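Local coordinates for protein CalS11 (Micromonospora echinospora, PDB 3TOS) that probably transfers a methyl group from S-adenosylmethionine to an oxygen atom in calicheamicin biosynthesis, and is captured here with the spent cofactor S-adenosyl-L-homocysteine, at residues Q65-P70 and G92-Y97; R102-D107 and P172-E177; G225-M230 and L234-A239. One frame throughout, in Å; residues are numbered along the deposited sequence. Where two conformers were deposited one is given.

Interaction 1. Residues Q65-P70 and G92-Y97; sequences QVLDVP and GVYEPY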
ATOM      1  N   GLN B  65      -2.708  19.589   6.471  1.00 10.31           N
ATOM      2  CA  GLN B  65      -1.718  19.349   5.406  1.00 10.25           C
ATOM      3  C   GLN B  65      -0.393  20.040   5.613  1.00 10.40           C
ATOM      4  O   GLN B  65       0.587  19.644   4.963  1.00 13.57           O
ATOM      5  CB  GLN B  65      -2.263  19.720   4.011  1.00 13.26           C
ATOM      6  CG  GLN B  65      -3.320  18.651   3.595  1.00 17.65           C
ATOM      7  CD  GLN B  65      -3.756  18.747   2.135  1.00 21.69           C
ATOM      8  OE1 GLN B  65      -2.947  18.958   1.243  1.00 23.56           O
ATOM      9  NE2 GLN B  65      -5.051  18.606   1.901  1.00 23.53           N
ATOM     10  N   VAL B  66      -0.319  21.020   6.535  1.00  9.57           N
ATOM     11  CA  VAL B  66       0.961  21.710   6.787  1.00 10.99           C
ATOM     12  C   VAL B  66       1.503  21.472   8.216  1.00  9.76           C
ATOM     13  O   VAL B  66       2.438  22.161   8.675  1.00  9.55           O
ATOM     14  CB  VAL B  66       0.837  23.257   6.510  1.00 13.83           C
ATOM     15  CG1 VAL B  66       0.382  23.526   5.060  1.00 15.00           C
ATOM     16  CG2 VAL B  66      -0.109  23.963   7.533  1.00 14.19           C
ATOM     17  N   LEU B  67       0.972  20.475   8.922  1.00  8.87           N
ATOM     18  CA  LEU B  67       1.467  20.189  10.268  1.00  8.89           C
ATOM     19  C   LEU B  67       2.945  19.741  10.195  1.00  8.07           C
ATOM     20  O   LEU B  67       3.662  19.858  11.190  1.00 10.68           O
ATOM     21  CB  LEU B  67       0.609  19.087  10.914  1.00  9.45           C
ATOM     22  CG  LEU B  67      -0.738  19.692  11.366  1.00 10.38           C
ATOM     23  CD1 LEU B  67      -1.522  18.556  11.977  1.00 13.85           C
ATOM     24  CD2 LEU B  67      -0.627  20.899  12.393  1.00 11.62           C
ATOM     25  N   ASP B  68       3.411  19.253   9.044  1.00  8.12           N
ATOM     26  CA  ASP B  68       4.830  18.898   8.909  1.00  8.15           C
ATOM     27  C   ASP B  68       5.577  19.906   8.022  1.00  7.30           C
ATOM     28  O   ASP B  68       6.613  19.567   7.467  1.00  9.00           O
ATOM     29  CB  ASP B  68       5.021  17.445   8.360  1.00  9.40           C
ATOM     30  CG  ASP B  68       4.476  17.261   6.952  1.00 11.83           C
ATOM     31  OD1 ASP B  68       3.778  18.184   6.422  1.00 10.76           O
ATOM     32  OD2 ASP B  68       4.711  16.159   6.387  1.00 14.44           O
ATOM     33  N   VAL B  69       5.061  21.141   7.886  1.00  7.67           N
ATOM     34  CA  VAL B  69       5.740  22.164   7.109  1.00  8.80           C
ATOM     35  C   VAL B  69       6.072  23.339   8.078  1.00  8.00           C
ATOM     36  O   VAL B  69       5.220  23.763   8.849  1.00  8.64           O
ATOM     37  CB  VAL B  69       4.870  22.665   5.959  1.00  9.57           C
ATOM     38  CG1 VAL B  69       5.605  23.776   5.146  1.00  9.58           C
ATOM     39  CG2 VAL B  69       4.454  21.484   5.044  1.00 10.56           C
ATOM     40  N   PRO B  70       7.317  23.862   8.075  1.00  8.46           N
ATOM     41  CA  PRO B  70       7.660  24.983   8.964  1.00  8.87           C
ATOM     42  C   PRO B  70       6.937  26.247   8.493  1.00 10.09           C
ATOM     43  O   PRO B  70       6.444  26.333   7.379  1.00 10.94           O
ATOM     44  CB  PRO B  70       9.191  25.120   8.813  1.00 11.14           C
ATOM     45  CG  PRO B  70       9.541  24.428   7.624  1.00 13.45           C
ATOM     46  CD  PRO B  70       8.471  23.396   7.298  1.00 11.02           C
ATOM     47  N   GLY B  92      -4.322  25.246  18.744  1.00 10.29           N
ATOM     48  CA  GLY B  92      -4.336  24.647  20.101  1.00 10.61           C
ATOM     49  C   GLY B  92      -4.511  23.130  19.985  1.00  9.73           C
ATOM     50  O   GLY B  92      -3.834  22.342  20.694  1.00 10.44           O
ATOM     51  N   VAL B  93      -5.458  22.689  19.151  1.00  7.91           N
ATOM     52  CA  VAL B  93      -5.629  21.259  18.983  1.00  8.08           C
ATOM     53  C   VAL B  93      -4.364  20.519  18.530  1.00  8.48           C
ATOM     54  O   VAL B  93      -4.004  19.467  19.117  1.00 10.15           O
ATOM     55  CB  VAL B  93      -6.743  20.954  17.941  1.00  9.17           C
ATOM     56  CG1 VAL B  93      -6.894  19.503  17.732  1.00 10.04           C
ATOM     57  CG2 VAL B  93      -8.095  21.606  18.431  1.00  9.81           C
ATOM     58  N   TYR B  94      -3.676  21.063  17.523  1.00  8.55           N
ATOM     59  CA  TYR B  94      -2.607  20.261  16.873  1.00  8.52           C
ATOM     60  C   TYR B  94      -1.191  20.624  17.315  1.00  7.05           C
ATOM     61  O   TYR B  94      -0.275  19.822  17.194  1.00  8.28           O
ATOM     62  CB  TYR B  94      -2.659  20.473  15.357  1.00  8.81           C
ATOM     63  CG  TYR B  94      -3.911  19.941  14.715  1.00  9.66           C
ATOM     64  CD1 TYR B  94      -4.287  18.599  14.883  1.00 10.52           C
ATOM     65  CD2 TYR B  94      -4.731  20.780  13.970  1.00  9.45           C
ATOM     66  CE1 TYR B  94      -5.444  18.085  14.266  1.00 10.01           C
ATOM     67  CE2 TYR B  94      -5.929  20.286  13.375  1.00 11.36           C
ATOM     68  CZ  TYR B  94      -6.261  18.935  13.544  1.00 10.23           C
ATOM     69  OH  TYR B  94      -7.374  18.403  12.996  1.00 11.44           O
ATOM     70  N   GLU B  95      -0.997  21.858  17.810  1.00  7.11           N
ATOM     71  CA  GLU B  95       0.382  22.402  18.018  1.00  8.03           C
ATOM     72  C   GLU B  95       0.624  23.156  19.331  1.00  8.88           C
ATOM     73  O   GLU B  95       1.082  24.305  19.337  1.00 10.24           O
ATOM     74  CB  GLU B  95       0.768  23.260  16.845  1.00  9.43           C
ATOM     75  CG  GLU B  95       0.850  22.495  15.545  1.00  9.48           C
ATOM     76  CD  GLU B  95       1.490  23.348  14.493  1.00  9.56           C
ATOM     77  OE1 GLU B  95       0.893  24.380  14.069  1.00  9.45           O
ATOM     78  OE2 GLU B  95       2.603  22.964  14.047  1.00 11.19           O
ATOM     79  N   PRO B  96       0.294  22.514  20.463  1.00  8.90           N
ATOM     80  CA  PRO B  96       0.564  23.151  21.759  1.00  9.45           C
ATOM     81  C   PRO B  96       2.000  23.609  21.889  1.00  9.36           C
ATOM     82  O   PRO B  96       2.286  24.609  22.565  1.00  9.67           O
ATOM     83  CB  PRO B  96       0.231  22.042  22.771  1.00 10.60           C
ATOM     84  CG  PRO B  96       0.262  20.775  21.998  1.00  9.95           C
ATOM     85  CD  PRO B  96      -0.197  21.128  20.620  1.00  9.40           C
ATOM     86  N   TYR B  97       2.937  22.849  21.297  1.00  8.35           N
ATOM     87  CA  TYR B  97       4.344  23.140  21.559  1.00  8.73           C
ATOM     88  C   TYR B  97       5.026  23.935  20.447  1.00  8.98           C
ATOM     89  O   TYR B  97       6.258  24.002  20.399  1.00  9.71           O
ATOM     90  CB  TYR B  97       5.088  21.838  21.821  1.00  8.85           C
ATOM     91  CG  TYR B  97       4.526  21.036  22.972  1.00  8.73           C
ATOM     92  CD1 TYR B  97       4.321  21.629  24.238  1.00  8.84           C
ATOM     93  CD2 TYR B  97       4.201  19.685  22.808  1.00  9.78           C
ATOM     94  CE1 TYR B  97       3.838  20.887  25.289  1.00  8.07           C
ATOM     95  CE2 TYR B  97       3.722  18.917  23.883  1.00  9.28           C
ATOM     96  CZ  TYR B  97       3.553  19.530  25.120  1.00  8.72           C
ATOM     97  OH  TYR B  97       3.118  18.783  26.198  1.00  9.90           O
TER
HETATM   98  O   HOH W   1       2.940  20.389  13.685  1.00  9.51           O
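Leu67 lays one methyl group over the Tyr94 ring and sets the other between Tyr94 CB and the Glu95 side chain, an example of one branched side chain of a loop lying against the end of a helix. CD1 is over a face of the Tyr94 ring in a CH-pi contact, 4.3 Å from the centroid, while CD2 of Leu67 packs 3.6 Å from Tyr94 CB. The same CD2 also touches the aliphatic part of Glu95, with CG of that residue 3.8 Å away. With CG of Leu67 anti to its own carbonyl carbon (chi1 -76°), the fork is carried across to the helix end although the CB itself does not face it. Beside the apolar contact a water donates to both segments, to Leu67 O at 2.7 Å and to Glu95 OE2 at 2.6 Å.

A second shell fixes the partners: OE1 of Glu95 forms a salt bridge with Arg101 and a hydrogen bond with Tyr63, and Tyr94 OH bonds to Asp60. Leu67 itself is presented by a type I turn from Val66 to Val69. The contact thus joins the connection between helix 50-65 and strand 72-76 to the C-terminal end of helix 82-94, where Leu57 of a neighbouring subunit also packs on Tyr94.

Interaction 2. Residues R102-D107 and P172-E177; sequences RIVGFD and PRYLAE. With SAH (S-adenosyl-L-homocysteine), chain O.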
ATOM      1  N   ARG B 102       2.967  31.400  13.838  1.00  9.78           N
ATOM      2  CA  ARG B 102       2.260  32.667  13.870  1.00  9.99           C
ATOM      3  C   ARG B 102       1.064  32.628  12.918  1.00  9.36           C
ATOM      4  O   ARG B 102       1.137  32.057  11.822  1.00  9.98           O
ATOM      5  CB  ARG B 102       3.217  33.795  13.434  1.00 11.48           C
ATOM      6  CG  ARG B 102       2.626  35.231  13.609  1.00 11.65           C
ATOM      7  CD  ARG B 102       3.727  36.299  13.373  1.00 11.30           C
ATOM      8  NE  ARG B 102       4.623  36.431  14.524  1.00 12.29           N
ATOM      9  CZ  ARG B 102       5.742  37.145  14.491  1.00 12.62           C
ATOM     10  NH1 ARG B 102       6.124  37.711  13.338  1.00 13.47           N
ATOM     11  NH2 ARG B 102       6.510  37.266  15.604  1.00 14.27           N
ATOM     12  N   ILE B 103      -0.017  33.317  13.323  1.00  9.64           N
ATOM     13  CA  ILE B 103      -1.190  33.539  12.458  1.00  9.47           C
ATOM     14  C   ILE B 103      -1.241  35.007  12.146  1.00  9.52           C
ATOM     15  O   ILE B 103      -1.273  35.826  13.053  1.00 11.13           O
ATOM     16  CB  ILE B 103      -2.517  33.146  13.178  1.00  9.34           C
ATOM     17  CG1 ILE B 103      -2.536  31.629  13.392  1.00 10.36           C
ATOM     18  CG2 ILE B 103      -3.729  33.598  12.318  1.00 12.63           C
ATOM     19  CD1 ILE B 103      -3.586  31.170  14.423  1.00 10.03           C
ATOM     20  N   VAL B 104      -1.203  35.367  10.866  1.00  9.89           N
ATOM     21  CA  VAL B 104      -1.089  36.785  10.462  1.00  8.26           C
ATOM     22  C   VAL B 104      -2.264  37.071   9.549  1.00  7.25           C
ATOM     23  O   VAL B 104      -2.428  36.411   8.509  1.00  9.74           O
ATOM     24  CB  VAL B 104       0.248  37.116   9.723  1.00  9.24           C
ATOM     25  CG1 VAL B 104       0.404  38.578   9.605  1.00 11.07           C
ATOM     26  CG2 VAL B 104       1.428  36.478  10.506  1.00 10.72           C
ATOM     27  N   GLY B 105      -3.102  38.015   9.958  1.00  7.97           N
ATOM     28  CA  GLY B 105      -4.276  38.379   9.157  1.00  9.64           C
ATOM     29  C   GLY B 105      -4.134  39.781   8.616  1.00  8.77           C
ATOM     30  O   GLY B 105      -3.858  40.707   9.336  1.00 10.41           O
ATOM     31  N   PHE B 106      -4.294  39.933   7.309  1.00  7.89           N
ATOM     32  CA  PHE B 106      -4.146  41.240   6.653  1.00  7.70           C
ATOM     33  C   PHE B 106      -5.489  41.701   6.122  1.00  8.75           C
ATOM     34  O   PHE B 106      -6.191  40.948   5.416  1.00  9.21           O
ATOM     35  CB  PHE B 106      -3.180  41.176   5.424  1.00  8.41           C
ATOM     36  CG  PHE B 106      -1.781  40.754   5.741  1.00  9.59           C
ATOM     37  CD1 PHE B 106      -1.450  39.397   5.875  1.00  9.48           C
ATOM     38  CD2 PHE B 106      -0.752  41.710   5.843  1.00 10.56           C
ATOM     39  CE1 PHE B 106      -0.096  39.008   6.147  1.00  9.26           C
ATOM     40  CE2 PHE B 106       0.575  41.312   6.138  1.00  9.75           C
ATOM     41  CZ  PHE B 106       0.894  39.981   6.292  1.00  9.77           C
ATOM     42  N   ASP B 107      -5.851  42.953   6.390  1.00  9.04           N
ATOM     43  CA  ASP B 107      -7.058  43.524   5.799  1.00  8.53           C
ATOM     44  C   ASP B 107      -6.962  45.034   5.959  1.00 10.55           C
ATOM     45  O   ASP B 107      -6.241  45.519   6.848  1.00  9.90           O
ATOM     46  CB  ASP B 107      -8.321  43.005   6.566  1.00 10.08           C
ATOM     47  CG  ASP B 107      -9.565  43.022   5.734  1.00 10.81           C
ATOM     48  OD1 ASP B 107      -9.985  44.109   5.234  1.00 12.77           O
ATOM     49  OD2 ASP B 107     -10.161  41.955   5.577  1.00 11.04           O
ATOM     50  N   PRO B 172       4.396  43.358   1.582  1.00  9.77           N
ATOM     51  CA  PRO B 172       5.858  43.561   1.413  1.00 10.25           C
ATOM     52  C   PRO B 172       6.532  44.116   2.683  1.00 10.88           C
ATOM     53  O   PRO B 172       7.641  43.693   3.001  1.00 10.92           O
ATOM     54  CB  PRO B 172       5.908  44.593   0.272  1.00  9.81           C
ATOM     55  CG  PRO B 172       4.683  44.175  -0.586  1.00 10.74           C
ATOM     56  CD  PRO B 172       3.629  43.944   0.470  1.00 10.60           C
ATOM     57  N   ARG B 173       5.869  45.027   3.397  0.58 10.85           N
ATOM     58  CA  ARG B 173       6.436  45.608   4.610  0.58 11.68           C
ATOM     59  C   ARG B 173       6.603  44.549   5.699  0.58 11.80           C
ATOM     60  O   ARG B 173       7.670  44.464   6.342  0.58 12.35           O
ATOM     61  CB  ARG B 173       5.555  46.789   5.084  0.58 12.81           C
ATOM     62  CG  ARG B 173       6.014  47.421   6.426  0.58 15.77           C
ATOM     63  CD  ARG B 173       5.072  48.582   6.870  0.58 20.22           C
ATOM     64  NE  ARG B 173       4.984  49.587   5.809  0.58 24.09           N
ATOM     65  CZ  ARG B 173       3.884  49.941   5.116  0.58 26.27           C
ATOM     66  NH1 ARG B 173       4.016  50.843   4.150  0.58 26.36           N
ATOM     67  NH2 ARG B 173       2.666  49.418   5.362  0.58 26.27           N
ATOM     68  N   TYR B 174       5.551  43.754   5.918  1.00 11.09           N
ATOM     69  CA  TYR B 174       5.600  42.670   6.917  1.00 10.22           C
ATOM     70  C   TYR B 174       6.751  41.731   6.601  1.00 10.03           C
ATOM     71  O   TYR B 174       7.538  41.346   7.462  1.00 10.40           O
ATOM     72  CB  TYR B 174       4.251  41.890   6.968  1.00  9.53           C
ATOM     73  CG  TYR B 174       4.325  40.767   7.991  1.00  9.58           C
ATOM     74  CD1 TYR B 174       3.994  40.969   9.278  1.00  9.89           C
ATOM     75  CD2 TYR B 174       4.904  39.541   7.634  1.00 10.10           C
ATOM     76  CE1 TYR B 174       4.082  39.927  10.199  1.00 11.30           C
ATOM     77  CE2 TYR B 174       5.080  38.521   8.507  1.00 10.14           C
ATOM     78  CZ  TYR B 174       4.666  38.713   9.813  1.00 10.78           C
ATOM     79  OH  TYR B 174       4.880  37.722  10.730  1.00 11.41           O
ATOM     80  N   LEU B 175       6.859  41.362   5.333  1.00  8.66           N
ATOM     81  CA  LEU B 175       7.921  40.423   4.976  1.00  9.83           C
ATOM     82  C   LEU B 175       9.327  41.036   5.180  1.00 10.35           C
ATOM     83  O   LEU B 175      10.271  40.360   5.645  1.00 10.97           O
ATOM     84  CB  LEU B 175       7.712  39.920   3.540  1.00  9.50           C
ATOM     85  CG  LEU B 175       6.475  39.042   3.312  1.00 10.22           C
ATOM     86  CD1 LEU B 175       6.188  38.927   1.802  1.00 10.90           C
ATOM     87  CD2 LEU B 175       6.737  37.740   3.985  1.00 11.42           C
ATOM     88  N   ALA B 176       9.486  42.307   4.826  1.00 10.77           N
ATOM     89  CA  ALA B 176      10.782  42.986   5.016  1.00 11.99           C
ATOM     90  C   ALA B 176      11.176  43.047   6.483  1.00 12.29           C
ATOM     91  O   ALA B 176      12.375  42.899   6.801  1.00 13.80           O
ATOM     92  CB  ALA B 176      10.760  44.366   4.426  1.00 13.24           C
ATOM     93  N   GLU B 177      10.175  43.228   7.354  1.00 11.71           N
ATOM     94  CA  GLU B 177      10.385  43.266   8.810  1.00 12.68           C
ATOM     95  C   GLU B 177      10.556  41.892   9.439  1.00 10.87           C
ATOM     96  O   GLU B 177      10.989  41.821  10.577  1.00 11.91           O
ATOM     97  CB  GLU B 177       9.220  44.019   9.491  1.00 14.82           C
ATOM     98  CG  GLU B 177       9.208  45.513   9.088  1.00 18.58           C
ATOM     99  CD  GLU B 177       7.938  46.270   9.582  1.00 24.28           C
ATOM    100  OE1 GLU B 177       7.074  45.650  10.241  1.00 26.85           O
ATOM    101  OE2 GLU B 177       7.749  47.476   9.290  1.00 27.94           O
TER
HETATM  102  N   SAH O 258     -11.982  35.608   5.158  1.00  9.79           N
HETATM  103  CA  SAH O 258     -13.250  36.326   5.512  1.00 10.23           C
HETATM  104  CB  SAH O 258     -13.892  37.022   4.324  1.00  9.20           C
HETATM  105  CG  SAH O 258     -13.015  38.166   3.774  1.00  9.29           C
HETATM  106  SD  SAH O 258     -14.004  39.240   2.754  1.00 10.34           S
HETATM  107  C   SAH O 258     -14.208  35.265   6.049  1.00 12.03           C
HETATM  108  O   SAH O 258     -15.359  35.598   6.470  1.00 12.30           O
HETATM  109  OXT SAH O 258     -13.846  34.090   6.195  1.00 11.85           O
HETATM  110  C5' SAH O 258     -12.778  40.055   1.718  1.00  9.70           C
HETATM  111  C4' SAH O 258     -11.774  40.962   2.509  1.00  9.00           C
HETATM  112  O4' SAH O 258     -10.691  41.313   1.636  1.00  9.67           O
HETATM  113  C3' SAH O 258     -12.465  42.277   2.897  1.00  9.51           C
HETATM  114  O3' SAH O 258     -12.515  42.410   4.339  1.00 10.19           O
HETATM  115  C2' SAH O 258     -11.609  43.324   2.205  1.00 10.52           C
HETATM  116  O2' SAH O 258     -11.442  44.557   2.935  1.00 11.26           O
HETATM  117  C1' SAH O 258     -10.262  42.583   2.033  1.00  9.10           C
HETATM  118  N9  SAH O 258      -9.438  43.165   0.946  1.00  9.50           N
HETATM  119  C8  SAH O 258      -9.715  43.204  -0.384  1.00 11.22           C
HETATM  120  N7  SAH O 258      -8.704  43.897  -0.969  1.00 10.20           N
HETATM  121  C5  SAH O 258      -7.817  44.302  -0.036  1.00  9.83           C
HETATM  122  C6  SAH O 258      -6.560  45.059  -0.057  1.00  9.24           C
HETATM  123  N6  SAH O 258      -6.102  45.584  -1.217  1.00 12.05           N
HETATM  124  N1  SAH O 258      -5.936  45.229   1.135  1.00 10.83           N
HETATM  125  C2  SAH O 258      -6.427  44.706   2.299  1.00 10.60           C
HETATM  126  N3  SAH O 258      -7.610  44.060   2.406  1.00 10.02           N
HETATM  127  C4  SAH O 258      -8.280  43.800   1.228  1.00  9.51           C
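Tyr174 meets strand 103-107 and the residue just before it through three kinds of contact spread along its length. The polar one is at the hydroxyl: Arg102 NH1 donates to Tyr174 OH over 2.9 Å, nearly straight at 163°, with the oxygen lying in the guanidinium plane and the phenol ring standing almost perpendicular to it. A bend at chi3 (-77°) swings the guanidinium so that NH1 reaches the hydroxyl. NH1 has a second partner in Asn178 OD1, which helps to hold the group in place.

The aromatic contact is an offset edge-to-face pair, Phe106 turning its edge toward the Tyr174 face with planes at 85° and centroids 5.8 Å apart. The pair belongs to the Rossmann-like methyltransferase core, with helix 167-177 packed on a face of the sheet at parallel strand 103-107. Aliphatic contacts fill the remainder, with Val104 CG1 over a face of the phenol ring, 4.0 Å from Tyr174 CE1, and Phe106 CE2 3.8 Å from Tyr174 CB. Replacing Tyr174 by alanine removes the hydroxyl and the ring, which is likely to leave Arg102 NH1 relying on Asn178 and to open a gap beside Val104 and Phe106.

Ligand bonds come from the strand's far end, where Asp107 OD1 accepts from SAH O2' (2.8 Å) and Asp107 OD2 from SAH O3' (2.7 Å). The backbone N atoms of Val78 and Arg79 also bond to OD2, and that of Phe109 to OD1.

Interaction 3. Residues G225-M230 and L234-A239; sequences GENIAM and LGLDHA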
ATOM      1  N   GLY B 225     -10.946  37.795 -10.296  1.00  9.14           N
ATOM      2  CA  GLY B 225      -9.633  38.412 -10.086  1.00  9.95           C
ATOM      3  C   GLY B 225      -8.521  37.451  -9.662  1.00 10.99           C
ATOM      4  O   GLY B 225      -7.377  37.607 -10.080  1.00 10.93           O
ATOM      5  N   GLU B 226      -8.845  36.480  -8.794  1.00 10.80           N
ATOM      6  CA  GLU B 226      -7.820  35.487  -8.377  1.00 10.26           C
ATOM      7  C   GLU B 226      -7.316  34.668  -9.562  1.00 10.39           C
ATOM      8  O   GLU B 226      -6.108  34.391  -9.674  1.00  9.05           O
ATOM      9  CB  GLU B 226      -8.371  34.608  -7.256  1.00 10.96           C
ATOM     10  CG  GLU B 226      -8.425  35.387  -5.934  1.00 11.90           C
ATOM     11  CD  GLU B 226      -9.303  34.741  -4.908  1.00 12.36           C
ATOM     12  OE1 GLU B 226      -9.716  33.573  -5.103  1.00 12.56           O
ATOM     13  OE2 GLU B 226      -9.633  35.433  -3.923  1.00 14.28           O
ATOM     14  N   ASN B 227      -8.235  34.279 -10.453  1.00  9.44           N
ATOM     15  CA  ASN B 227      -7.865  33.503 -11.621  1.00  9.13           C
ATOM     16  C   ASN B 227      -7.000  34.360 -12.569  1.00 10.21           C
ATOM     17  O   ASN B 227      -5.925  33.920 -13.020  1.00 11.80           O
ATOM     18  CB  ASN B 227      -9.153  32.998 -12.335  1.00 10.31           C
ATOM     19  CG  ASN B 227      -8.865  32.082 -13.504  1.00 11.44           C
ATOM     20  OD1 ASN B 227      -8.030  32.392 -14.353  1.00 13.45           O
ATOM     21  ND2 ASN B 227      -9.517  30.914 -13.524  1.00 12.39           N
ATOM     22  N   ILE B 228      -7.443  35.573 -12.840  1.00  9.56           N
ATOM     23  CA  ILE B 228      -6.685  36.450 -13.721  1.00  9.74           C
ATOM     24  C   ILE B 228      -5.285  36.701 -13.138  1.00  9.92           C
ATOM     25  O   ILE B 228      -4.282  36.665 -13.882  1.00 11.10           O
ATOM     26  CB  ILE B 228      -7.400  37.799 -13.942  1.00 10.17           C
ATOM     27  CG1 ILE B 228      -8.728  37.596 -14.716  1.00 10.75           C
ATOM     28  CG2 ILE B 228      -6.521  38.732 -14.790  1.00 10.74           C
ATOM     29  CD1 ILE B 228      -9.726  38.748 -14.478  1.00 12.94           C
ATOM     30  N   ALA B 229      -5.213  36.873 -11.816  1.00 10.71           N
ATOM     31  CA  ALA B 229      -3.946  37.056 -11.133  1.00 10.30           C
ATOM     32  C   ALA B 229      -3.039  35.809 -11.294  1.00 10.86           C
ATOM     33  O   ALA B 229      -1.832  35.925 -11.638  1.00 13.41           O
ATOM     34  CB  ALA B 229      -4.147  37.379  -9.664  1.00 10.72           C
HETATM   35  N   MSE B 230      -3.592  34.625 -11.030  0.59 11.91           N
HETATM   36  CA  MSE B 230      -2.806  33.413 -11.138  0.59 14.54           C
HETATM   37  C   MSE B 230      -2.335  33.196 -12.570  0.59 13.51           C
HETATM   38  O   MSE B 230      -1.197  32.770 -12.800  0.59 13.79           O
HETATM   39  CB  MSE B 230      -3.593  32.178 -10.670  0.59 20.66           C
HETATM   40  CG  MSE B 230      -2.793  30.884 -10.894  0.59 26.93           C
HETATM   41 SE   MSE B 230      -3.134  29.445  -9.602  0.59 34.50          SE
HETATM   42  CE  MSE B 230      -1.822  29.953  -8.245  0.59 34.17           C
ATOM     43  N   LEU B 234       1.685  32.931 -12.442  1.00  9.92           N
ATOM     44  CA  LEU B 234       2.182  31.550 -12.424  1.00  9.99           C
ATOM     45  C   LEU B 234       1.709  30.674 -13.582  1.00 10.27           C
ATOM     46  O   LEU B 234       2.469  29.811 -14.065  1.00 12.08           O
ATOM     47  CB  LEU B 234       1.788  30.851 -11.100  1.00 11.03           C
ATOM     48  CG  LEU B 234       2.374  31.472  -9.804  1.00 11.66           C
ATOM     49  CD1 LEU B 234       1.924  30.705  -8.559  1.00 13.07           C
ATOM     50  CD2 LEU B 234       3.870  31.485  -9.808  1.00 14.33           C
ATOM     51  N   GLY B 235       0.455  30.872 -13.998  1.00 10.99           N
ATOM     52  CA  GLY B 235      -0.226  29.936 -14.889  1.00 10.87           C
ATOM     53  C   GLY B 235      -1.038  28.943 -14.070  1.00  9.79           C
ATOM     54  O   GLY B 235      -0.582  28.501 -12.986  1.00 10.00           O
ATOM     55  N   LEU B 236      -2.214  28.557 -14.571  1.00  9.39           N
ATOM     56  CA  LEU B 236      -3.065  27.624 -13.820  1.00  8.59           C
ATOM     57  C   LEU B 236      -2.492  26.220 -13.758  1.00  9.30           C
ATOM     58  O   LEU B 236      -2.898  25.455 -12.881  1.00  9.82           O
ATOM     59  CB  LEU B 236      -4.485  27.603 -14.414  1.00  8.07           C
ATOM     60  CG  LEU B 236      -5.299  28.881 -14.119  1.00 10.50           C
ATOM     61  CD1 LEU B 236      -6.600  28.947 -14.967  1.00 11.99           C
ATOM     62  CD2 LEU B 236      -5.692  28.980 -12.635  1.00 15.58           C
ATOM     63  N   ASP B 237      -1.520  25.891 -14.631  1.00 11.16           N
ATOM     64  CA  ASP B 237      -0.931  24.542 -14.593  1.00 10.55           C
ATOM     65  C   ASP B 237       0.501  24.596 -14.031  1.00 11.10           C
ATOM     66  O   ASP B 237       1.303  23.637 -14.187  1.00 12.21           O
ATOM     67  CB  ASP B 237      -0.973  23.856 -15.966  1.00 11.41           C
ATOM     68  CG  ASP B 237      -0.103  24.576 -17.013  1.00 13.24           C
ATOM     69  OD1 ASP B 237       0.435  25.688 -16.726  1.00 14.34           O
ATOM     70  OD2 ASP B 237       0.037  24.039 -18.145  1.00 15.14           O
ATOM     71  N   HIS B 238       0.847  25.709 -13.360  1.00 11.17           N
ATOM     72  CA  HIS B 238       2.119  25.765 -12.657  1.00 10.95           C
ATOM     73  C   HIS B 238       2.233  24.668 -11.588  1.00 11.04           C
ATOM     74  O   HIS B 238       3.307  24.057 -11.375  1.00 13.20           O
ATOM     75  CB  HIS B 238       2.289  27.128 -12.011  1.00 13.74           C
ATOM     76  CG  HIS B 238       3.573  27.264 -11.254  1.00 18.63           C
ATOM     77  ND1 HIS B 238       4.766  27.514 -11.888  1.00 22.10           N
ATOM     78  CD2 HIS B 238       3.851  27.170  -9.933  1.00 20.82           C
ATOM     79  CE1 HIS B 238       5.732  27.578 -10.980  1.00 23.14           C
ATOM     80  NE2 HIS B 238       5.189  27.411  -9.786  1.00 22.75           N
ATOM     81  N   ALA B 239       1.125  24.455 -10.871  1.00 10.32           N
ATOM     82  CA  ALA B 239       1.017  23.410  -9.845  1.00 10.69           C
ATOM     83  C   ALA B 239      -0.378  22.803  -9.971  1.00 11.24           C
ATOM     84  O   ALA B 239      -1.223  23.340 -10.698  1.00 10.79           O
ATOM     85  CB  ALA B 239       1.173  24.031  -8.459  1.00 12.03           C
TER
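The amide of Asn227 meets one methyl of Leu236: CD1 stands 3.8 Å from both Asn227 OD1 and Asn227 ND2, the side chains crossing at about a right angle. The amide's polar needs are met by others, OD1 by Arg231 NE and ND2 by Thr181 O of a neighbouring subunit. The second flat group, the His238 imidazole, carries Leu234 CD2 over the centre of one face.

A peptide carbonyl ties the backbones together. Met230 O accepts from Leu234 N at 2.9 Å and from Gly235 N at 2.8 Å, the donors approaching from opposite faces of its plane. One C=O thereby takes an i+4 and an i+5 bond, terminating the helix. Gly235 leaves with a positive phi (94°), where any CB would press on the carbonyl oxygen of Leu234.

Met230 is deposited as selenomethionine in two conformers; in the one given the chain bends at chi2 and chi3, and CE lies 3.8 Å from Leu234 CD1 and CG 3.9 Å from Leu236 CD2, contacts that are doubtful for the other conformer. The chain thus folds back on the end of helix 225-233 on its way to strand 242-243, while Met230 packs on Phe215 of strand 211-215 and Leu253 of strand 251-254, and Ala229 on helix 193-203.

The three contacts follow one another along the chain and are spread round one sheet. Interactions 1 and 2 are the nearest pair, with centres about 20 Å apart and nearest atoms about 7 Å apart; helix 82-94 and strand 103-107 are consecutive elements. Interaction 3 has its centre about 28 Å from that of interaction 1 and about 22 Å from that of interaction 2. The strand of interaction 2 ends in Asp107, which binds the SAH ribose, whereas the Asn227 side chain of interaction 3 is about 13 Å from the bound sodium ion and about 14 Å from the glutamate. Thr181, which packs on Tyr174, links the surroundings of interaction 2 to interaction 3 of another subunit through its backbone O.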